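Local coordinates for protein CDP-4-keto-6-deoxy-D-glucose-3-dehydrase (Yersinia pseudotuberculosis, PDB 3BB8) that probably acts as a pyridoxal-phosphate-dependent 3-dehydrase on CDP-4-keto-6-deoxy-D-glucose during lipopolysaccharide sugar biosynthesis, at residues G42-Q47 and G299-E304; L150-V155 and D182-W187; L188-C193 and G206-I211. The protein carries 1 engineered substitution. One frame throughout, in Å; residues are numbered along the deposited sequence.

Contact 1: residues G42-Q47 and G299-E304; sequences GTKELQ and GLAQLE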
ATOM      1  N   GLY A  42     -16.856 -16.766  -5.996  1.00 51.93           N
ATOM      2  CA  GLY A  42     -17.206 -18.167  -6.072  1.00 52.48           C
ATOM      3  C   GLY A  42     -16.043 -19.086  -6.383  1.00 53.68           C
ATOM      4  O   GLY A  42     -14.878 -18.761  -6.128  1.00 54.42           O
ATOM      5  N   THR A  43     -16.375 -20.245  -6.945  1.00 53.20           N
ATOM      6  CA  THR A  43     -15.405 -21.271  -7.301  1.00 51.72           C
ATOM      7  C   THR A  43     -14.163 -20.740  -8.003  1.00 50.29           C
ATOM      8  O   THR A  43     -13.044 -20.993  -7.564  1.00 50.15           O
ATOM      9  CB  THR A  43     -16.063 -22.334  -8.195  1.00 52.61           C
ATOM     10  OG1 THR A  43     -17.194 -22.888  -7.511  1.00 53.34           O
ATOM     11  CG2 THR A  43     -15.081 -23.442  -8.519  1.00 51.81           C
ATOM     12  N   LYS A  44     -14.359 -19.998  -9.086  1.00 49.83           N
ATOM     13  CA  LYS A  44     -13.240 -19.459  -9.841  1.00 51.13           C
ATOM     14  C   LYS A  44     -12.275 -18.642  -8.973  1.00 51.60           C
ATOM     15  O   LYS A  44     -11.061 -18.859  -9.019  1.00 51.88           O
ATOM     16  CB  LYS A  44     -13.758 -18.600 -10.989  1.00 53.29           C
ATOM     17  CG  LYS A  44     -12.725 -18.316 -12.062  1.00 56.30           C
ATOM     18  CD  LYS A  44     -12.334 -19.588 -12.811  1.00 59.83           C
ATOM     19  CE  LYS A  44     -11.426 -19.283 -14.000  1.00 60.21           C
ATOM     20  NZ  LYS A  44     -11.253 -20.471 -14.888  1.00 62.01           N
ATOM     21  N   GLU A  45     -12.809 -17.715  -8.178  1.00 49.75           N
ATOM     22  CA  GLU A  45     -11.967 -16.887  -7.325  1.00 48.16           C
ATOM     23  C   GLU A  45     -11.120 -17.731  -6.392  1.00 48.33           C
ATOM     24  O   GLU A  45      -9.901 -17.568  -6.345  1.00 47.39           O
ATOM     25  CB  GLU A  45     -12.798 -15.908  -6.484  1.00 46.42           C
ATOM     26  CG  GLU A  45     -13.457 -14.762  -7.259  1.00 45.87           C
ATOM     27  CD  GLU A  45     -14.629 -15.225  -8.099  1.00 45.07           C
ATOM     28  OE1 GLU A  45     -15.295 -16.194  -7.687  1.00 47.43           O
ATOM     29  OE2 GLU A  45     -14.898 -14.623  -9.158  1.00 43.22           O
ATOM     30  N   LEU A  46     -11.755 -18.634  -5.650  1.00 48.71           N
ATOM     31  CA  LEU A  46     -11.009 -19.468  -4.716  1.00 49.27           C
ATOM     32  C   LEU A  46     -10.003 -20.366  -5.416  1.00 49.46           C
ATOM     33  O   LEU A  46      -8.925 -20.629  -4.883  1.00 49.45           O
ATOM     34  CB  LEU A  46     -11.946 -20.330  -3.866  1.00 49.43           C
ATOM     35  CG  LEU A  46     -12.679 -19.613  -2.726  1.00 50.81           C
ATOM     36  CD1 LEU A  46     -13.831 -18.806  -3.299  1.00 50.09           C
ATOM     37  CD2 LEU A  46     -13.191 -20.633  -1.716  1.00 48.51           C
ATOM     38  N   GLN A  47     -10.351 -20.833  -6.609  1.00 50.27           N
ATOM     39  CA  GLN A  47      -9.453 -21.709  -7.344  1.00 50.01           C
ATOM     40  C   GLN A  47      -8.162 -20.985  -7.718  1.00 50.22           C
ATOM     41  O   GLN A  47      -7.063 -21.442  -7.371  1.00 48.30           O
ATOM     42  CB  GLN A  47     -10.142 -22.252  -8.593  1.00 51.37           C
ATOM     43  CG  GLN A  47     -11.262 -23.240  -8.278  1.00 53.55           C
ATOM     44  CD  GLN A  47     -11.812 -23.925  -9.515  1.00 53.19           C
ATOM     45  OE1 GLN A  47     -12.215 -23.268 -10.477  1.00 52.87           O
ATOM     46  NE2 GLN A  47     -11.835 -25.256  -9.493  1.00 53.74           N
ATOM     47  N   GLY A 299      -8.702 -11.026  -8.370  1.00 37.19           N
ATOM     48  CA  GLY A 299      -9.171 -10.023  -9.305  1.00 37.29           C
ATOM     49  C   GLY A 299      -9.391 -10.565 -10.704  1.00 38.81           C
ATOM     50  O   GLY A 299     -10.351 -10.189 -11.373  1.00 36.72           O
ATOM     51  N   LEU A 300      -8.507 -11.453 -11.157  1.00 41.15           N
ATOM     52  CA  LEU A 300      -8.634 -12.021 -12.503  1.00 40.34           C
ATOM     53  C   LEU A 300      -9.945 -12.788 -12.646  1.00 40.09           C
ATOM     54  O   LEU A 300     -10.679 -12.584 -13.609  1.00 40.41           O
ATOM     55  CB  LEU A 300      -7.448 -12.934 -12.827  1.00 38.47           C
ATOM     56  CG  LEU A 300      -7.409 -13.475 -14.261  1.00 37.10           C
ATOM     57  CD1 LEU A 300      -7.387 -12.332 -15.267  1.00 34.95           C
ATOM     58  CD2 LEU A 300      -6.186 -14.348 -14.425  1.00 37.09           C
ATOM     59  N   ALA A 301     -10.236 -13.660 -11.685  1.00 40.80           N
ATOM     60  CA  ALA A 301     -11.484 -14.427 -11.701  1.00 42.54           C
ATOM     61  C   ALA A 301     -12.668 -13.459 -11.773  1.00 44.23           C
ATOM     62  O   ALA A 301     -13.551 -13.598 -12.624  1.00 46.26           O
ATOM     63  CB  ALA A 301     -11.592 -15.294 -10.436  1.00 41.79           C
ATOM     64  N   GLN A 302     -12.666 -12.474 -10.875  1.00 44.85           N
ATOM     65  CA  GLN A 302     -13.715 -11.461 -10.811  1.00 44.70           C
ATOM     66  C   GLN A 302     -13.950 -10.799 -12.169  1.00 45.30           C
ATOM     67  O   GLN A 302     -15.084 -10.485 -12.527  1.00 44.22           O
ATOM     68  CB  GLN A 302     -13.344 -10.370  -9.790  1.00 44.50           C
ATOM     69  CG  GLN A 302     -13.362 -10.783  -8.319  1.00 43.12           C
ATOM     70  CD  GLN A 302     -14.767 -10.830  -7.729  1.00 44.46           C
ATOM     71  OE1 GLN A 302     -15.488 -11.818  -7.879  1.00 42.74           O
ATOM     72  NE2 GLN A 302     -15.161  -9.754  -7.059  1.00 41.19           N
ATOM     73  N   LEU A 303     -12.879 -10.579 -12.923  1.00 47.01           N
ATOM     74  CA  LEU A 303     -13.002  -9.936 -14.228  1.00 50.44           C
ATOM     75  C   LEU A 303     -13.945 -10.657 -15.190  1.00 52.67           C
ATOM     76  O   LEU A 303     -14.477 -10.053 -16.121  1.00 53.07           O
ATOM     77  CB  LEU A 303     -11.626  -9.782 -14.881  1.00 50.06           C
ATOM     78  CG  LEU A 303     -10.843  -8.521 -14.504  1.00 50.75           C
ATOM     79  CD1 LEU A 303      -9.481  -8.538 -15.190  1.00 52.19           C
ATOM     80  CD2 LEU A 303     -11.624  -7.285 -14.930  1.00 47.23           C
ATOM     81  N   GLU A 304     -14.153 -11.947 -14.979  1.00 53.99           N
ATOM     82  CA  GLU A 304     -15.049 -12.673 -15.859  1.00 58.70           C
ATOM     83  C   GLU A 304     -16.488 -12.216 -15.607  1.00 58.99           C
ATOM     84  O   GLU A 304     -17.268 -12.023 -16.543  1.00 58.67           O
ATOM     85  CB  GLU A 304     -14.927 -14.181 -15.613  1.00 61.85           C
ATOM     86  CG  GLU A 304     -13.533 -14.750 -15.874  1.00 66.93           C
ATOM     87  CD  GLU A 304     -13.448 -16.247 -15.601  1.00 69.31           C
ATOM     88  OE1 GLU A 304     -14.222 -17.012 -16.220  1.00 70.96           O
ATOM     89  OE2 GLU A 304     -12.608 -16.661 -14.771  1.00 70.09           O
TER

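Contact 2: residues L150-V155 and D182-W187; sequences LIEAAV and DKYNLW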
ATOM      1  N   LEU A 150     -19.777  25.366 -12.198  1.00 50.74           N
ATOM      2  CA  LEU A 150     -19.049  26.109 -11.171  1.00 50.19           C
ATOM      3  C   LEU A 150     -17.527  25.963 -11.268  1.00 50.44           C
ATOM      4  O   LEU A 150     -16.783  26.708 -10.627  1.00 49.34           O
ATOM      5  CB  LEU A 150     -19.512  25.657  -9.788  1.00 48.77           C
ATOM      6  CG  LEU A 150     -21.012  25.769  -9.533  1.00 47.72           C
ATOM      7  CD1 LEU A 150     -21.358  25.117  -8.209  1.00 47.55           C
ATOM      8  CD2 LEU A 150     -21.416  27.231  -9.547  1.00 46.99           C
ATOM      9  N   ILE A 151     -17.075  24.996 -12.060  1.00 51.11           N
ATOM     10  CA  ILE A 151     -15.650  24.743 -12.240  1.00 51.57           C
ATOM     11  C   ILE A 151     -14.928  26.009 -12.698  1.00 52.22           C
ATOM     12  O   ILE A 151     -14.024  26.503 -12.028  1.00 50.60           O
ATOM     13  CB  ILE A 151     -15.423  23.651 -13.303  1.00 52.17           C
ATOM     14  CG1 ILE A 151     -16.160  22.364 -12.913  1.00 51.53           C
ATOM     15  CG2 ILE A 151     -13.939  23.399 -13.474  1.00 53.41           C
ATOM     16  CD1 ILE A 151     -15.763  21.797 -11.578  1.00 53.12           C
ATOM     17  N   GLU A 152     -15.356  26.516 -13.850  1.00 53.37           N
ATOM     18  CA  GLU A 152     -14.812  27.718 -14.475  1.00 54.32           C
ATOM     19  C   GLU A 152     -14.374  28.817 -13.512  1.00 54.30           C
ATOM     20  O   GLU A 152     -13.232  29.278 -13.561  1.00 54.52           O
ATOM     21  CB  GLU A 152     -15.851  28.282 -15.447  1.00 57.10           C
ATOM     22  CG  GLU A 152     -15.499  29.623 -16.074  1.00 61.84           C
ATOM     23  CD  GLU A 152     -14.480  29.506 -17.190  1.00 63.96           C
ATOM     24  OE1 GLU A 152     -14.787  28.870 -18.226  1.00 64.45           O
ATOM     25  OE2 GLU A 152     -13.373  30.058 -17.028  1.00 65.51           O
ATOM     26  N   ALA A 153     -15.278  29.243 -12.639  1.00 54.03           N
ATOM     27  CA  ALA A 153     -14.975  30.314 -11.695  1.00 53.98           C
ATOM     28  C   ALA A 153     -13.961  29.936 -10.625  1.00 54.45           C
ATOM     29  O   ALA A 153     -13.403  30.812  -9.963  1.00 54.70           O
ATOM     30  CB  ALA A 153     -16.260  30.811 -11.039  1.00 52.45           C
ATOM     31  N   ALA A 154     -13.722  28.641 -10.444  1.00 54.12           N
ATOM     32  CA  ALA A 154     -12.763  28.195  -9.435  1.00 54.00           C
ATOM     33  C   ALA A 154     -11.338  28.150  -9.995  1.00 54.24           C
ATOM     34  O   ALA A 154     -10.371  27.968  -9.252  1.00 54.12           O
ATOM     35  CB  ALA A 154     -13.163  26.825  -8.904  1.00 52.27           C
ATOM     36  N   VAL A 155     -11.214  28.320 -11.307  1.00 54.22           N
ATOM     37  CA  VAL A 155      -9.909  28.299 -11.951  1.00 54.19           C
ATOM     38  C   VAL A 155      -9.154  29.604 -11.726  1.00 55.51           C
ATOM     39  O   VAL A 155      -9.743  30.689 -11.732  1.00 55.39           O
ATOM     40  CB  VAL A 155     -10.039  28.073 -13.459  1.00 52.74           C
ATOM     41  CG1 VAL A 155      -8.658  27.995 -14.089  1.00 53.40           C
ATOM     42  CG2 VAL A 155     -10.826  26.803 -13.725  1.00 50.72           C
ATOM     43  N   ASP A 182      -9.443  21.244 -20.973  1.00 55.09           N
ATOM     44  CA  ASP A 182      -8.747  21.500 -22.226  1.00 56.41           C
ATOM     45  C   ASP A 182      -8.500  22.988 -22.453  1.00 56.73           C
ATOM     46  O   ASP A 182      -7.482  23.382 -23.028  1.00 57.43           O
ATOM     47  CB  ASP A 182      -9.542  20.914 -23.390  1.00 57.20           C
ATOM     48  CG  ASP A 182      -9.839  19.439 -23.199  1.00 60.41           C
ATOM     49  OD1 ASP A 182      -8.918  18.701 -22.794  1.00 61.74           O
ATOM     50  OD2 ASP A 182     -10.987  19.014 -23.457  1.00 62.05           O
ATOM     51  N   LYS A 183      -9.426  23.816 -21.991  1.00 56.99           N
ATOM     52  CA  LYS A 183      -9.287  25.252 -22.148  1.00 56.90           C
ATOM     53  C   LYS A 183      -8.059  25.748 -21.401  1.00 56.47           C
ATOM     54  O   LYS A 183      -7.153  26.329 -22.001  1.00 55.87           O
ATOM     55  CB  LYS A 183     -10.530  25.965 -21.618  1.00 58.85           C
ATOM     56  CG  LYS A 183     -10.469  27.483 -21.714  1.00 60.02           C
ATOM     57  CD  LYS A 183     -11.739  28.099 -21.159  1.00 61.56           C
ATOM     58  CE  LYS A 183     -11.684  29.608 -21.183  1.00 62.99           C
ATOM     59  NZ  LYS A 183     -12.879  30.183 -20.508  1.00 65.83           N
ATOM     60  N   TYR A 184      -8.028  25.506 -20.092  1.00 54.26           N
ATOM     61  CA  TYR A 184      -6.913  25.953 -19.267  1.00 52.02           C
ATOM     62  C   TYR A 184      -5.719  25.001 -19.232  1.00 49.70           C
ATOM     63  O   TYR A 184      -4.778  25.210 -18.466  1.00 47.50           O
ATOM     64  CB  TYR A 184      -7.395  26.228 -17.841  1.00 54.65           C
ATOM     65  CG  TYR A 184      -8.376  27.374 -17.754  1.00 56.61           C
ATOM     66  CD1 TYR A 184      -9.728  27.190 -18.045  1.00 56.85           C
ATOM     67  CD2 TYR A 184      -7.941  28.658 -17.418  1.00 57.48           C
ATOM     68  CE1 TYR A 184     -10.625  28.261 -18.004  1.00 58.02           C
ATOM     69  CE2 TYR A 184      -8.825  29.733 -17.376  1.00 57.92           C
ATOM     70  CZ  TYR A 184     -10.164  29.530 -17.670  1.00 57.92           C
ATOM     71  OH  TYR A 184     -11.030  30.598 -17.638  1.00 56.23           O
ATOM     72  N   ASN A 185      -5.758  23.968 -20.070  1.00 47.95           N
ATOM     73  CA  ASN A 185      -4.683  22.982 -20.143  1.00 47.03           C
ATOM     74  C   ASN A 185      -4.408  22.336 -18.786  1.00 46.62           C
ATOM     75  O   ASN A 185      -3.253  22.080 -18.420  1.00 44.84           O
ATOM     76  CB  ASN A 185      -3.405  23.635 -20.670  1.00 48.02           C
ATOM     77  CG  ASN A 185      -3.511  24.021 -22.122  1.00 49.23           C
ATOM     78  OD1 ASN A 185      -3.638  23.162 -22.999  1.00 50.73           O
ATOM     79  ND2 ASN A 185      -3.468  25.319 -22.388  1.00 49.01           N
ATOM     80  N   LEU A 186      -5.480  22.073 -18.048  1.00 45.18           N
ATOM     81  CA  LEU A 186      -5.384  21.463 -16.733  1.00 43.29           C
ATOM     82  C   LEU A 186      -5.337  19.949 -16.855  1.00 41.15           C
ATOM     83  O   LEU A 186      -5.941  19.374 -17.762  1.00 40.70           O
ATOM     84  CB  LEU A 186      -6.601  21.838 -15.891  1.00 44.28           C
ATOM     85  CG  LEU A 186      -6.913  23.317 -15.680  1.00 46.91           C
ATOM     86  CD1 LEU A 186      -8.263  23.444 -14.983  1.00 45.66           C
ATOM     87  CD2 LEU A 186      -5.807  23.973 -14.861  1.00 46.94           C
ATOM     88  N   TRP A 187      -4.606  19.318 -15.938  1.00 38.16           N
ATOM     89  CA  TRP A 187      -4.509  17.861 -15.886  1.00 34.33           C
ATOM     90  C   TRP A 187      -5.856  17.362 -15.382  1.00 32.33           C
ATOM     91  O   TRP A 187      -6.483  18.022 -14.555  1.00 31.23           O
ATOM     92  CB  TRP A 187      -3.443  17.423 -14.869  1.00 33.60           C
ATOM     93  CG  TRP A 187      -2.033  17.563 -15.315  1.00 29.23           C
ATOM     94  CD1 TRP A 187      -1.108  18.452 -14.850  1.00 30.35           C
ATOM     95  CD2 TRP A 187      -1.366  16.755 -16.284  1.00 28.04           C
ATOM     96  NE1 TRP A 187       0.101  18.241 -15.472  1.00 30.40           N
ATOM     97  CE2 TRP A 187      -0.032  17.204 -16.357  1.00 26.93           C
ATOM     98  CE3 TRP A 187      -1.768  15.686 -17.096  1.00 27.90           C
ATOM     99  CZ2 TRP A 187       0.901  16.624 -17.205  1.00 28.69           C
ATOM    100  CZ3 TRP A 187      -0.843  15.111 -17.936  1.00 28.58           C
ATOM    101  CH2 TRP A 187       0.478  15.579 -17.985  1.00 27.33           C
TER

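Contact 3: residues L188-C193 and G206-I211; sequences LIEDCC and GTFGDI. With PLP (pyridoxal-5'-phosphate), chain C.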
ATOM      1  N   LEU A 188      -6.303  16.206 -15.858  1.00 32.64           N
ATOM      2  CA  LEU A 188      -7.575  15.662 -15.388  1.00 33.35           C
ATOM      3  C   LEU A 188      -7.465  14.233 -14.854  1.00 33.01           C
ATOM      4  O   LEU A 188      -7.107  13.308 -15.594  1.00 31.47           O
ATOM      5  CB  LEU A 188      -8.641  15.678 -16.499  1.00 32.70           C
ATOM      6  CG  LEU A 188      -9.950  14.988 -16.056  1.00 33.58           C
ATOM      7  CD1 LEU A 188     -10.651  15.869 -15.037  1.00 27.69           C
ATOM      8  CD2 LEU A 188     -10.867  14.712 -17.244  1.00 31.76           C
ATOM      9  N   ILE A 189      -7.788  14.047 -13.576  1.00 32.59           N
ATOM     10  CA  ILE A 189      -7.757  12.707 -12.993  1.00 31.94           C
ATOM     11  C   ILE A 189      -9.173  12.239 -12.654  1.00 32.98           C
ATOM     12  O   ILE A 189      -9.891  12.884 -11.886  1.00 31.32           O
ATOM     13  CB  ILE A 189      -6.888  12.648 -11.720  1.00 30.89           C
ATOM     14  CG1 ILE A 189      -5.420  12.858 -12.097  1.00 31.97           C
ATOM     15  CG2 ILE A 189      -7.044  11.285 -11.037  1.00 27.44           C
ATOM     16  CD1 ILE A 189      -4.509  13.063 -10.936  1.00 28.28           C
ATOM     17  N   GLU A 190      -9.561  11.112 -13.244  1.00 32.67           N
ATOM     18  CA  GLU A 190     -10.873  10.518 -13.024  1.00 31.81           C
ATOM     19  C   GLU A 190     -10.847   9.419 -11.964  1.00 32.33           C
ATOM     20  O   GLU A 190     -10.373   8.313 -12.232  1.00 29.67           O
ATOM     21  CB  GLU A 190     -11.387   9.871 -14.307  1.00 33.84           C
ATOM     22  CG  GLU A 190     -12.094  10.755 -15.300  1.00 36.38           C
ATOM     23  CD  GLU A 190     -12.527   9.944 -16.509  1.00 38.85           C
ATOM     24  OE1 GLU A 190     -11.710   9.770 -17.441  1.00 42.37           O
ATOM     25  OE2 GLU A 190     -13.674   9.452 -16.519  1.00 36.91           O
ATOM     26  N   ASP A 191     -11.353   9.710 -10.769  1.00 31.69           N
ATOM     27  CA  ASP A 191     -11.428   8.693  -9.726  1.00 28.77           C
ATOM     28  C   ASP A 191     -12.674   7.868 -10.060  1.00 29.12           C
ATOM     29  O   ASP A 191     -13.802   8.329  -9.883  1.00 29.31           O
ATOM     30  CB  ASP A 191     -11.573   9.349  -8.347  1.00 27.50           C
ATOM     31  CG  ASP A 191     -11.732   8.329  -7.220  1.00 28.92           C
ATOM     32  OD1 ASP A 191     -11.515   8.715  -6.046  1.00 29.01           O
ATOM     33  OD2 ASP A 191     -12.082   7.154  -7.498  1.00 26.31           O
ATOM     34  N   CYS A 192     -12.446   6.658 -10.562  1.00 30.74           N
ATOM     35  CA  CYS A 192     -13.500   5.727 -10.954  1.00 27.32           C
ATOM     36  C   CYS A 192     -13.560   4.563  -9.975  1.00 27.89           C
ATOM     37  O   CYS A 192     -14.009   3.469 -10.333  1.00 26.01           O
ATOM     38  CB  CYS A 192     -13.216   5.168 -12.356  1.00 25.92           C
ATOM     39  SG  CYS A 192     -13.098   6.424 -13.645  1.00 31.87           S
ATOM     40  N   CYS A 193     -13.110   4.792  -8.745  1.00 26.77           N
ATOM     41  CA  CYS A 193     -13.119   3.729  -7.748  1.00 27.55           C
ATOM     42  C   CYS A 193     -14.503   3.138  -7.476  1.00 28.73           C
ATOM     43  O   CYS A 193     -14.615   2.005  -6.998  1.00 27.68           O
ATOM     44  CB  CYS A 193     -12.483   4.221  -6.448  1.00 27.00           C
ATOM     45  SG  CYS A 193     -10.668   4.404  -6.572  1.00 29.42           S
ATOM     46  N   GLY A 206     -13.146   6.901 -17.148  1.00 42.50           N
ATOM     47  CA  GLY A 206     -11.754   6.791 -16.765  1.00 43.52           C
ATOM     48  C   GLY A 206     -10.822   6.938 -17.946  1.00 44.59           C
ATOM     49  O   GLY A 206      -9.596   6.962 -17.790  1.00 43.37           O
ATOM     50  N   THR A 207     -11.409   7.061 -19.130  1.00 44.72           N
ATOM     51  CA  THR A 207     -10.634   7.195 -20.350  1.00 44.20           C
ATOM     52  C   THR A 207     -10.819   8.557 -21.017  1.00 43.57           C
ATOM     53  O   THR A 207     -10.445   8.745 -22.173  1.00 43.35           O
ATOM     54  CB  THR A 207     -11.000   6.075 -21.340  1.00 43.71           C
ATOM     55  OG1 THR A 207     -12.289   6.330 -21.907  1.00 45.23           O
ATOM     56  CG2 THR A 207     -11.057   4.738 -20.612  1.00 44.21           C
ATOM     57  N   PHE A 208     -11.388   9.511 -20.288  1.00 41.98           N
ATOM     58  CA  PHE A 208     -11.589  10.846 -20.841  1.00 41.70           C
ATOM     59  C   PHE A 208     -10.456  11.753 -20.385  1.00 42.05           C
ATOM     60  O   PHE A 208     -10.105  12.723 -21.059  1.00 41.21           O
ATOM     61  CB  PHE A 208     -12.918  11.453 -20.371  1.00 43.20           C
ATOM     62  CG  PHE A 208     -14.144  10.704 -20.837  1.00 45.18           C
ATOM     63  CD1 PHE A 208     -14.433   9.432 -20.351  1.00 44.61           C
ATOM     64  CD2 PHE A 208     -15.031  11.292 -21.739  1.00 46.65           C
ATOM     65  CE1 PHE A 208     -15.583   8.757 -20.752  1.00 46.24           C
ATOM     66  CE2 PHE A 208     -16.184  10.625 -22.146  1.00 45.64           C
ATOM     67  CZ  PHE A 208     -16.460   9.353 -21.649  1.00 46.88           C
ATOM     68  N   GLY A 209      -9.888  11.438 -19.225  1.00 41.92           N
ATOM     69  CA  GLY A 209      -8.809  12.251 -18.700  1.00 41.04           C
ATOM     70  C   GLY A 209      -7.438  11.625 -18.860  1.00 40.45           C
ATOM     71  O   GLY A 209      -7.277  10.609 -19.537  1.00 37.82           O
ATOM     72  N   ASP A 210      -6.447  12.228 -18.217  1.00 40.13           N
ATOM     73  CA  ASP A 210      -5.088  11.723 -18.302  1.00 41.95           C
ATOM     74  C   ASP A 210      -4.853  10.445 -17.499  1.00 40.97           C
ATOM     75  O   ASP A 210      -4.266   9.500 -18.015  1.00 43.68           O
ATOM     76  CB  ASP A 210      -4.115  12.815 -17.879  1.00 42.88           C
ATOM     77  CG  ASP A 210      -4.364  14.109 -18.618  1.00 45.40           C
ATOM     78  OD1 ASP A 210      -5.077  14.982 -18.079  1.00 47.96           O
ATOM     79  OD2 ASP A 210      -3.865  14.245 -19.752  1.00 48.02           O
ATOM     80  N   ILE A 211      -5.301  10.404 -16.248  1.00 39.92           N
ATOM     81  CA  ILE A 211      -5.123   9.201 -15.435  1.00 37.93           C
ATOM     82  C   ILE A 211      -6.464   8.739 -14.869  1.00 36.25           C
ATOM     83  O   ILE A 211      -7.336   9.547 -14.584  1.00 36.93           O
ATOM     84  CB  ILE A 211      -4.189   9.430 -14.219  1.00 37.45           C
ATOM     85  CG1 ILE A 211      -2.932  10.206 -14.615  1.00 36.15           C
ATOM     86  CG2 ILE A 211      -3.811   8.091 -13.625  1.00 33.61           C
ATOM     87  CD1 ILE A 211      -1.891   9.377 -15.297  1.00 40.44           C
TER
HETATM   88  N1  PLP C 500     -12.511   7.015  -3.882  1.00 36.22           N
HETATM   89  C2  PLP C 500     -13.828   6.596  -3.788  1.00 38.72           C
HETATM   90  C2A PLP C 500     -14.901   7.504  -4.373  1.00 34.87           C
HETATM   91  C3  PLP C 500     -14.134   5.352  -3.161  1.00 37.58           C
HETATM   92  O3  PLP C 500     -15.404   4.907  -3.043  1.00 42.26           O
HETATM   93  C4  PLP C 500     -13.060   4.520  -2.625  1.00 38.87           C
HETATM   94  C4A PLP C 500     -13.449   3.148  -1.975  1.00 40.82           C
HETATM   95  C5  PLP C 500     -11.719   5.015  -2.744  1.00 36.77           C
HETATM   96  C6  PLP C 500     -11.487   6.289  -3.393  1.00 36.10           C
HETATM   97  C5A PLP C 500     -10.466   4.344  -2.271  1.00 33.12           C
HETATM   98  O4P PLP C 500     -10.489   2.990  -2.365  1.00 28.67           O
HETATM   99  P   PLP C 500      -9.940   1.970  -1.252  1.00 28.86           P
HETATM  100  O1P PLP C 500      -9.720   0.657  -1.976  1.00 27.71           O
HETATM  101  O2P PLP C 500     -11.147   1.854  -0.150  1.00 30.42           O
HETATM  102  O3P PLP C 500      -8.663   2.525  -0.612  1.00 26.52           O

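Contact 1: residues G42-Q47 and G299-E304
Glu45 and Ala301 sit at the point where helices 43-55 and 293-323 pass, their CA atoms 5.0 Å apart. The short segments run nearly antiparallel, at 160°, with their axes 8.2 Å apart at closest, and the small Ala301 side chain lets them come so near: its CB lies 3.5 Å from the CA of Glu45. Two longer side chains flank this methyl. Lys44 points its CG away from its own backbone N (chi1 -163°), which lays CG against Ala301 CB at 3.6 Å; the bend at chi2 then carries the chain at about a right angle across Glu304. Lys44 CG and CE both lie against Glu304 OE2, CE at 3.0 Å, whereas Lys44 NZ stays 4.0 Å from that oxygen, beyond salt-bridge range. On the other flank, Glu45 CG passes 3.7 Å from Ala301 CB. Glu45 is also bent at chi2 (73°), folding its carboxylate back toward the N of the N-cap Gly42, although the modelled bond is too short to be trusted. Arg305 supplies a salt bridge to the same carboxylate. The chemistry is therefore close apolar contact around one alanine, with the buried acid of Glu45 answered by an arginine, and a looser Lys44-Glu304 attraction at the exposed margin.

Contact 2: residues L150-V155 and D182-W187
Glu152 reaches across to two side chains with its two carboxylate oxygens. OE2 takes a hydrogen bond from Tyr184 OH, modelled at a very short 2.5 Å and doubtful in length; the carboxylate and ring planes are 61° apart, and OE2 lies at the ring edge, near its plane. OE1 forms a long, weak salt bridge with Lys183 NZ at 3.3 Å, and Arg179 adds a second cationic partner to that oxygen. Lys183 gets there fully extended, whereas Glu152 is bent at chi2 (77°), turning its carboxylate toward both partners. A further weak bond from Lys183 NZ to Tyr184 OH, 3.4 Å, closes the triangle. Beneath these polar ends, Val155 packs on the ring: CG1 lies 3.7 Å from the centroid of Tyr184 and 20° off the normal, a CH-pi contact over one face. Its other methyl, CG2, looks to Leu186 CD1 at 4.4 Å, where the packing turns inward to strand 159-165. Asn185, with positive phi, turns the chain toward strand 187-191. Helix 174-184 links the parallel strands 159-165 and 187-191, a beta-alpha-beta crossover of the aspartate aminotransferase fold, and this contact fastens its end to the short helix 151-154.

Contact 3: residues L188-C193 and G206-I211
Leu188 meets the loop 206-211 through its backbone: its N donates to Asp210 OD1 at 2.8 Å and 166°, nearly along the C-O axis, while its O accepts from Asp210 N at 2.9 Å and weakly from Ile211 N. Its CD2 rests on Gly209 CA, 3.5 Å away. Ile189 pairs with Ile211 in a parallel bridge, their side chains on the same face of the sheet. The next residue, Glu190, continues the pairing by giving its N to Ile211 O, 3.0 Å, and its extended side chain ties up the loop. OE1 accepts from Phe208 N at 2.9 Å on the syn side and from Gly209 N at 3.0 Å on the anti side, both donors tilted out of the carboxylate plane. Asp191 points the other way, with CG anti to N (chi1 177°): OD1 accepts from N1 of pyridoxal phosphate at 2.9 Å and is also bonded to Thr123, while OD2 takes Cys193 N in an Asx turn. Cys192 SG then packs on Gly206 CA, and Cys193 SG lies 3.8 Å from C6 of the cofactor. An aspartate at a strand end, bonded to the pyridine nitrogen, is a hallmark of the cofactor site in the aspartate aminotransferase fold.

How the contacts relate
Contacts 2 and 3 are neighbours in sequence and space: helix 174-184 is followed by strand 187-191 after a short turn, the centres of the two contacts are about 15 Å apart, and they touch where Trp187 CE3 packs on Asp210 CG at 3.4 Å. Contact 3 reaches the cofactor through Asp191, while contact 2 lies away from the cofactor site. Contact 1, whose loop encloses both others along the chain, is on the opposite side of the chain's centre from contact 2, with centres about 41 Å apart. Its nearest atoms are about 12 Å from contact 3, and the side chain of Gln302 is about 13 Å from pyridoxal phosphate, which Trp247 of the second subunit also hydrogen-bonds.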